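Hypothetical protein (Sus scrofa, PDB 3WOC) probably acts as a heparin-binding lectin of boar sperm, a prostate-derived glycoprotein with the jacalin-like beta-prism fold. Local coordinates at residues Gly26-Val31 with Gly57-Leu62; Lys38-Arg43 with Tyr125-Ile130. All coordinates share one frame; numbering follows the deposited sequence.

Interaction 1: residues Gly26-Val31 with Gly57-Leu62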
ATOM      1  N   GLY A  26      -9.175  -0.505  -6.005  1.00 38.69           N
ATOM      2  CA  GLY A  26      -9.398  -0.620  -4.571  1.00 38.29           C
ATOM      3  C   GLY A  26      -8.138  -0.977  -3.811  1.00 38.01           C
ATOM      4  O   GLY A  26      -7.145  -1.415  -4.395  1.00 37.85           O
ATOM      5  N   ILE A  27      -8.190  -0.793  -2.495  1.00 37.86           N
ATOM      6  CA  ILE A  27      -7.043  -1.043  -1.631  1.00 37.65           C
ATOM      7  C   ILE A  27      -7.509  -1.623  -0.293  1.00 37.36           C
ATOM      8  O   ILE A  27      -8.454  -1.122   0.318  1.00 37.22           O
ATOM      9  CB  ILE A  27      -6.200   0.254  -1.436  1.00 37.66           C
ATOM     10  CG1 ILE A  27      -4.691  -0.050  -1.379  1.00 37.92           C
ATOM     11  CG2 ILE A  27      -6.716   1.081  -0.262  1.00 38.06           C
ATOM     12  CD1 ILE A  27      -4.176  -0.659  -0.076  1.00 37.66           C
ATOM     13  N   ARG A  28      -6.846  -2.689   0.142  1.00 37.06           N
ATOM     14  CA  ARG A  28      -7.185  -3.360   1.390  1.00 36.82           C
ATOM     15  C   ARG A  28      -5.999  -3.333   2.352  1.00 36.68           C
ATOM     16  O   ARG A  28      -4.925  -3.851   2.042  1.00 36.58           O
ATOM     17  CB  ARG A  28      -7.624  -4.800   1.113  1.00 36.72           C
ATOM     18  CG  ARG A  28      -8.359  -5.479   2.256  1.00 36.52           C
ATOM     19  CD  ARG A  28      -8.814  -6.873   1.846  1.00 36.17           C
ATOM     20  NE  ARG A  28     -10.046  -6.850   1.064  1.00 35.31           N
ATOM     21  CZ  ARG A  28     -10.515  -7.876   0.360  1.00 35.27           C
ATOM     22  NH1 ARG A  28      -9.852  -9.026   0.317  1.00 34.82           N
ATOM     23  NH2 ARG A  28     -11.652  -7.751  -0.310  1.00 34.98           N
ATOM     24  N   VAL A  29      -6.201  -2.713   3.510  1.00 36.43           N
ATOM     25  CA  VAL A  29      -5.168  -2.628   4.539  1.00 36.23           C
ATOM     26  C   VAL A  29      -5.612  -3.369   5.802  1.00 36.19           C
ATOM     27  O   VAL A  29      -6.706  -3.138   6.318  1.00 36.07           O
ATOM     28  CB  VAL A  29      -4.806  -1.156   4.866  1.00 36.14           C
ATOM     29  CG1 VAL A  29      -3.840  -1.076   6.035  1.00 36.01           C
ATOM     30  CG2 VAL A  29      -4.205  -0.470   3.649  1.00 36.13           C
ATOM     31  N   PHE A  30      -4.755  -4.267   6.284  1.00 36.11           N
ATOM     32  CA  PHE A  30      -5.024  -5.022   7.502  1.00 36.03           C
ATOM     33  C   PHE A  30      -4.294  -4.407   8.692  1.00 36.09           C
ATOM     34  O   PHE A  30      -3.065  -4.297   8.694  1.00 36.11           O
ATOM     35  CB  PHE A  30      -4.633  -6.487   7.319  1.00 36.00           C
ATOM     36  CG  PHE A  30      -5.553  -7.251   6.408  1.00 36.03           C
ATOM     37  CD1 PHE A  30      -6.510  -8.116   6.934  1.00 36.47           C
ATOM     38  CD2 PHE A  30      -5.464  -7.113   5.025  1.00 36.23           C
ATOM     39  CE1 PHE A  30      -7.365  -8.834   6.096  1.00 36.51           C
ATOM     40  CE2 PHE A  30      -6.313  -7.821   4.177  1.00 36.10           C
ATOM     41  CZ  PHE A  30      -7.264  -8.685   4.713  1.00 36.35           C
ATOM     42  N   VAL A  31      -5.066  -3.997   9.694  1.00 36.10           N
ATOM     43  CA  VAL A  31      -4.532  -3.345  10.886  1.00 36.21           C
ATOM     44  C   VAL A  31      -4.783  -4.211  12.125  1.00 36.29           C
ATOM     45  O   VAL A  31      -5.877  -4.754  12.306  1.00 36.39           O
ATOM     46  CB  VAL A  31      -5.136  -1.925  11.069  1.00 36.22           C
ATOM     47  CG1 VAL A  31      -4.666  -1.281  12.372  1.00 36.44           C
ATOM     48  CG2 VAL A  31      -4.777  -1.031   9.884  1.00 36.30           C
ATOM     49  N   GLY A  57      -5.067  -9.312  11.916  1.00 37.69           N
ATOM     50  CA  GLY A  57      -5.662  -7.982  11.901  1.00 38.06           C
ATOM     51  C   GLY A  57      -7.006  -7.955  11.195  1.00 38.49           C
ATOM     52  O   GLY A  57      -7.469  -8.975  10.670  1.00 38.21           O
ATOM     53  N   LYS A  58      -7.637  -6.783  11.189  1.00 38.88           N
ATOM     54  CA  LYS A  58      -8.926  -6.605  10.524  1.00 39.39           C
ATOM     55  C   LYS A  58      -8.794  -5.811   9.227  1.00 39.45           C
ATOM     56  O   LYS A  58      -8.050  -4.834   9.158  1.00 39.36           O
ATOM     57  CB  LYS A  58      -9.975  -5.975  11.462  1.00 39.53           C
ATOM     58  CG  LYS A  58      -9.455  -4.924  12.452  1.00 40.26           C
ATOM     59  CD  LYS A  58      -9.209  -5.525  13.843  1.00 41.30           C
ATOM     60  CE  LYS A  58      -8.445  -4.570  14.760  1.00 41.29           C
ATOM     61  NZ  LYS A  58      -9.280  -3.425  15.229  1.00 41.57           N
ATOM     62  N   ALA A  59      -9.527  -6.249   8.206  1.00 39.71           N
ATOM     63  CA  ALA A  59      -9.488  -5.638   6.879  1.00 39.93           C
ATOM     64  C   ALA A  59     -10.165  -4.275   6.842  1.00 40.08           C
ATOM     65  O   ALA A  59     -11.284  -4.110   7.330  1.00 40.30           O
ATOM     66  CB  ALA A  59     -10.120  -6.566   5.845  1.00 39.96           C
ATOM     67  N   HIS A  60      -9.462  -3.305   6.268  1.00 40.20           N
ATOM     68  CA  HIS A  60     -10.003  -1.981   5.999  1.00 40.37           C
ATOM     69  C   HIS A  60      -9.863  -1.732   4.503  1.00 40.29           C
ATOM     70  O   HIS A  60      -8.837  -2.078   3.912  1.00 40.42           O
ATOM     71  CB  HIS A  60      -9.231  -0.909   6.769  1.00 40.55           C
ATOM     72  CG  HIS A  60      -9.235  -1.100   8.254  1.00 41.46           C
ATOM     73  ND1 HIS A  60      -8.507  -2.089   8.882  1.00 41.94           N
ATOM     74  CD2 HIS A  60      -9.858  -0.410   9.238  1.00 42.09           C
ATOM     75  CE1 HIS A  60      -8.693  -2.008  10.188  1.00 42.37           C
ATOM     76  NE2 HIS A  60      -9.508  -0.997  10.430  1.00 42.53           N
ATOM     77  N   GLU A  61     -10.882  -1.139   3.889  1.00 40.06           N
ATOM     78  CA  GLU A  61     -10.874  -0.928   2.444  1.00 39.85           C
ATOM     79  C   GLU A  61     -11.205   0.499   2.021  1.00 39.50           C
ATOM     80  O   GLU A  61     -12.072   1.151   2.608  1.00 39.57           O
ATOM     81  CB  GLU A  61     -11.843  -1.890   1.756  1.00 39.88           C
ATOM     82  CG  GLU A  61     -11.355  -3.324   1.662  1.00 40.20           C
ATOM     83  CD  GLU A  61     -12.445  -4.290   1.232  1.00 40.41           C
ATOM     84  OE1 GLU A  61     -12.347  -5.486   1.581  1.00 41.76           O
ATOM     85  OE2 GLU A  61     -13.401  -3.861   0.551  1.00 41.49           O
ATOM     86  N   LEU A  62     -10.486   0.974   1.009  1.00 39.04           N
ATOM     87  CA  LEU A  62     -10.913   2.119   0.223  1.00 38.56           C
ATOM     88  C   LEU A  62     -11.276   1.591  -1.154  1.00 38.26           C
ATOM     89  O   LEU A  62     -10.425   1.049  -1.860  1.00 38.21           O
ATOM     90  CB  LEU A  62      -9.815   3.185   0.119  1.00 38.51           C
ATOM     91  CG  LEU A  62     -10.032   4.337  -0.878  1.00 38.49           C
ATOM     92  CD1 LEU A  62     -11.191   5.251  -0.475  1.00 38.31           C
ATOM     93  CD2 LEU A  62      -8.755   5.146  -1.068  1.00 38.69           C
TER

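Interaction 2: residues Lys38-Arg43 with Tyr125-Ile130. With SO4 (sulfate ion), chain G.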
ATOM      1  N   LYS A  38      -0.259  -4.503   8.949  1.00 30.13           N
ATOM      2  CA  LYS A  38       0.253  -5.869   8.931  1.00 30.23           C
ATOM      3  C   LYS A  38       0.474  -6.393   7.520  1.00 30.58           C
ATOM      4  O   LYS A  38       1.445  -7.110   7.263  1.00 30.61           O
ATOM      5  CB  LYS A  38      -0.698  -6.800   9.685  1.00 30.13           C
ATOM      6  CG  LYS A  38      -0.880  -6.451  11.155  1.00 29.77           C
ATOM      7  CD  LYS A  38      -1.729  -7.487  11.881  1.00 30.10           C
ATOM      8  CE  LYS A  38      -1.042  -8.849  11.975  1.00 29.43           C
ATOM      9  NZ  LYS A  38       0.173  -8.824  12.828  1.00 28.96           N
ATOM     10  N   SER A  39      -0.439  -6.041   6.619  1.00 30.96           N
ATOM     11  CA  SER A  39      -0.385  -6.472   5.228  1.00 31.44           C
ATOM     12  C   SER A  39      -1.245  -5.565   4.355  1.00 31.88           C
ATOM     13  O   SER A  39      -2.126  -4.863   4.862  1.00 31.85           O
ATOM     14  CB  SER A  39      -0.854  -7.923   5.095  1.00 31.28           C
ATOM     15  OG  SER A  39      -2.170  -8.086   5.586  1.00 31.89           O
ATOM     16  N   ILE A  40      -0.976  -5.556   3.050  1.00 32.42           N
ATOM     17  CA  ILE A  40      -1.882  -4.900   2.106  1.00 32.94           C
ATOM     18  C   ILE A  40      -2.345  -5.824   0.986  1.00 33.26           C
ATOM     19  O   ILE A  40      -1.773  -6.892   0.752  1.00 33.43           O
ATOM     20  CB  ILE A  40      -1.339  -3.552   1.507  1.00 32.93           C
ATOM     21  CG1 ILE A  40      -0.285  -3.791   0.411  1.00 33.40           C
ATOM     22  CG2 ILE A  40      -0.906  -2.572   2.615  1.00 33.15           C
ATOM     23  CD1 ILE A  40       1.150  -3.692   0.863  1.00 33.86           C
ATOM     24  N   GLN A  41      -3.403  -5.393   0.310  1.00 33.60           N
ATOM     25  CA  GLN A  41      -3.939  -6.089  -0.840  1.00 33.90           C
ATOM     26  C   GLN A  41      -4.481  -5.029  -1.790  1.00 34.11           C
ATOM     27  O   GLN A  41      -5.118  -4.062  -1.365  1.00 34.03           O
ATOM     28  CB  GLN A  41      -5.037  -7.060  -0.406  1.00 33.88           C
ATOM     29  CG  GLN A  41      -5.173  -8.283  -1.293  1.00 33.95           C
ATOM     30  CD  GLN A  41      -6.033  -9.382  -0.677  1.00 33.92           C
ATOM     31  OE1 GLN A  41      -6.434  -9.305   0.486  1.00 34.34           O
ATOM     32  NE2 GLN A  41      -6.317 -10.412  -1.462  1.00 33.27           N
ATOM     33  N   VAL A  42      -4.201  -5.200  -3.075  1.00 34.47           N
ATOM     34  CA  VAL A  42      -4.612  -4.238  -4.088  1.00 34.83           C
ATOM     35  C   VAL A  42      -5.518  -4.919  -5.117  1.00 35.09           C
ATOM     36  O   VAL A  42      -5.232  -6.028  -5.562  1.00 35.05           O
ATOM     37  CB  VAL A  42      -3.372  -3.540  -4.739  1.00 34.79           C
ATOM     38  CG1 VAL A  42      -2.293  -4.545  -5.090  1.00 35.39           C
ATOM     39  CG2 VAL A  42      -3.754  -2.706  -5.955  1.00 34.63           C
ATOM     40  N   ARG A  43      -6.621  -4.264  -5.468  1.00 35.64           N
ATOM     41  CA  ARG A  43      -7.537  -4.808  -6.473  1.00 36.07           C
ATOM     42  C   ARG A  43      -7.301  -4.192  -7.845  1.00 36.47           C
ATOM     43  O   ARG A  43      -7.372  -2.974  -8.010  1.00 36.54           O
ATOM     44  CB  ARG A  43      -8.996  -4.623  -6.055  1.00 36.08           C
ATOM     45  CG  ARG A  43      -9.982  -5.458  -6.870  1.00 35.65           C
ATOM     46  CD  ARG A  43     -11.413  -5.206  -6.439  1.00 34.95           C
ATOM     47  NE  ARG A  43     -11.797  -3.809  -6.625  1.00 35.01           N
ATOM     48  CZ  ARG A  43     -13.036  -3.339  -6.497  1.00 34.90           C
ATOM     49  NH1 ARG A  43     -14.035  -4.157  -6.186  1.00 34.09           N
ATOM     50  NH2 ARG A  43     -13.275  -2.047  -6.690  1.00 34.82           N
ATOM     51  N   TYR A 125       5.467  -8.373  12.712  1.00 25.61           N
ATOM     52  CA  TYR A 125       4.077  -8.037  12.993  1.00 25.39           C
ATOM     53  C   TYR A 125       3.401  -7.397  11.789  1.00 25.09           C
ATOM     54  O   TYR A 125       2.175  -7.342  11.714  1.00 25.14           O
ATOM     55  CB  TYR A 125       3.994  -7.092  14.191  1.00 25.55           C
ATOM     56  CG  TYR A 125       4.586  -7.651  15.464  1.00 25.79           C
ATOM     57  CD1 TYR A 125       5.532  -6.928  16.187  1.00 26.04           C
ATOM     58  CD2 TYR A 125       4.201  -8.905  15.948  1.00 25.66           C
ATOM     59  CE1 TYR A 125       6.074  -7.431  17.364  1.00 25.91           C
ATOM     60  CE2 TYR A 125       4.739  -9.417  17.117  1.00 26.00           C
ATOM     61  CZ  TYR A 125       5.676  -8.677  17.818  1.00 26.02           C
ATOM     62  OH  TYR A 125       6.210  -9.182  18.979  1.00 26.91           O
ATOM     63  N   GLY A 126       4.203  -6.915  10.846  1.00 24.51           N
ATOM     64  CA  GLY A 126       3.653  -6.255   9.680  1.00 23.81           C
ATOM     65  C   GLY A 126       4.698  -5.747   8.728  1.00 23.26           C
ATOM     66  O   GLY A 126       5.820  -6.250   8.693  1.00 23.40           O
ATOM     67  N   ILE A 127       4.305  -4.746   7.947  1.00 22.72           N
ATOM     68  CA  ILE A 127       5.162  -4.133   6.939  1.00 21.85           C
ATOM     69  C   ILE A 127       6.172  -3.225   7.624  1.00 21.51           C
ATOM     70  O   ILE A 127       5.817  -2.452   8.515  1.00 21.31           O
ATOM     71  CB  ILE A 127       4.308  -3.347   5.906  1.00 21.90           C
ATOM     72  CG1 ILE A 127       3.580  -4.324   4.976  1.00 21.63           C
ATOM     73  CG2 ILE A 127       5.156  -2.348   5.102  1.00 21.20           C
ATOM     74  CD1 ILE A 127       2.333  -3.748   4.334  1.00 22.13           C
ATOM     75  N   THR A 128       7.426  -3.328   7.194  1.00 21.06           N
ATOM     76  CA  THR A 128       8.531  -2.570   7.779  1.00 20.77           C
ATOM     77  C   THR A 128       9.097  -1.535   6.814  1.00 20.57           C
ATOM     78  O   THR A 128       9.802  -0.614   7.225  1.00 20.54           O
ATOM     79  CB  THR A 128       9.671  -3.505   8.240  1.00 20.69           C
ATOM     80  OG1 THR A 128       9.957  -4.455   7.208  1.00 20.36           O
ATOM     81  CG2 THR A 128       9.273  -4.250   9.494  1.00 20.45           C
ATOM     82  N   GLY A 129       8.792  -1.704   5.532  1.00 20.57           N
ATOM     83  CA  GLY A 129       9.205  -0.770   4.487  1.00 20.20           C
ATOM     84  C   GLY A 129       8.219  -0.783   3.335  1.00 20.12           C
ATOM     85  O   GLY A 129       7.713  -1.840   2.947  1.00 19.82           O
ATOM     86  N   ILE A 130       7.942   0.392   2.779  1.00 20.15           N
ATOM     87  CA  ILE A 130       6.972   0.490   1.689  1.00 20.07           C
ATOM     88  C   ILE A 130       7.403   1.474   0.600  1.00 20.16           C
ATOM     89  O   ILE A 130       7.970   2.533   0.883  1.00 20.12           O
ATOM     90  CB  ILE A 130       5.527   0.788   2.215  1.00 20.00           C
ATOM     91  CG1 ILE A 130       4.479   0.487   1.125  1.00 20.08           C
ATOM     92  CG2 ILE A 130       5.420   2.213   2.776  1.00 20.03           C
ATOM     93  CD1 ILE A 130       3.064   0.257   1.638  1.00 19.77           C
TER
HETATM   94  S   SO4 G 201      -0.639  -6.572  15.873  1.00 47.47           S
HETATM   95  O1  SO4 G 201       0.551  -6.961  16.629  1.00 48.11           O
HETATM   96  O2  SO4 G 201      -0.259  -5.628  14.830  1.00 47.83           O
HETATM   97  O3  SO4 G 201      -1.602  -5.928  16.758  1.00 47.44           O
HETATM   98  O4  SO4 G 201      -1.244  -7.755  15.268  1.00 47.71           O

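Interaction 1: residues Gly26-Val31 with Gly57-Leu62
Ile27 and Leu62 pair at one end of two antiparallel strands in a four-stranded sheet of the jacalin-like beta-prism, where 24-31 is an inner strand and 58-63 an outermost one. They illustrate how neighbours along a strand take opposite faces: Ile27, Val29 and Val31 with Leu62, His60 and Lys58 on one, Arg28 and Phe30 with Glu61 and Ala59 on the other. Ile27 exchanges two backbone hydrogen bonds with Leu62, and its CG2 rests 3.8 Å from Leu62 CB; beyond them Leu86 of another sheet is touched by both side chains. Arg28 lies alongside Glu61, pointing the same way. Its CG is anti to the backbone N (chi1 -164°), and a bend at chi3 brings the guanidinium to the carboxylate, with NE 2.7 Å from Glu61 OE1 in a salt bridge. The oxygen is met from above the carboxylate plane, 43° out of it, and NH2 adds a weak bond to the same atom. Trp48 makes a cation-pi contact with this arginine. Val29 returns to the Ile27 face and is tied to His60 by a short backbone bond, Val29 N to His60 O at 2.7 Å. On the Arg28 face, Phe30 receives Ala59 CB over its ring, 4.0 Å from the centroid, a CH-pi contact, while Gly57 O lies at the ring edge. Val31 crosses His60 at about a right angle, its CB 3.7 Å from His60 CE1. In the same imidazole, ND1 makes a weak bond to Val29 O at 3.3 Å, with that oxygen at the ring edge.

Interaction 2: residues Lys38-Arg43 with Tyr125-Ile130
Lys38 NZ is held between a backbone carbonyl and a bound anion: it donates to Tyr125 O at 2.7 Å and to sulfate O4 at 3.0 Å. The contact illustrates how a strand of one beta-prism sheet can meet a loop and the strand it leads into, part of another sheet, through a lysine at the start of the contact and isoleucines further along, without strand pairing. The lysine chain begins with CG anti to its carbonyl carbon (chi1 -61°), then bends at chi3 and chi4, so that it curls past the Tyr125 carbonyl. CG passes 3.2 Å from Tyr125 O before the ammonium group reaches that same oxygen, which it meets 17° out of the carbonyl plane. The sulfate, probably from the crystallisation liquor, is also bound by Val34 N.

At Gly126 the two backbones come very close, with its CA 3.5 Å from Lys38 CA and in CA-H...O contact with Lys38 O. Further inward, Ile127 CD1 reaches Ile40 CD1 at 3.7 Å and Ile40 CG2 at 3.9 Å, the two side chains crossing at about a right angle. Ile130 CD1 approaches Ile40 CD1 more loosely, and Phe14 and Val29 also pack on Ile40. Between Ile127 and Ile130 the chain turns a corner at Thr128, where Thr128 and Gly129 face Gln121 in a classic beta bulge. One ammonium group thus serves both a protein carbonyl and a sulfate, which shows that an anion can be accommodated here, although whether heparin binds at this point is not established.

Overall arrangement
Interactions 1 and 2 lie about 10 Å apart, centre to centre, and share a sheet: strands 24-31 and 37-44 follow each other in the chain and run antiparallel as neighbours. Arg28 N to Gln41 O and Phe30 O to Lys38 N are probable hydrogen bonds that stitch one contact to the other. Along the chain the segments alternate, 26-31, 38-43, 57-62 and then 125-130. Interaction 1 pairs strands within that sheet, whereas interaction 2 reaches across to strand 127-135, at the border of the sheet built from 2-3, 12-17, 114-122 and 127-135. Together they exemplify the prism principle: backbone pairing builds each sheet, while side chains and one lysine-carbonyl bond join the sheets.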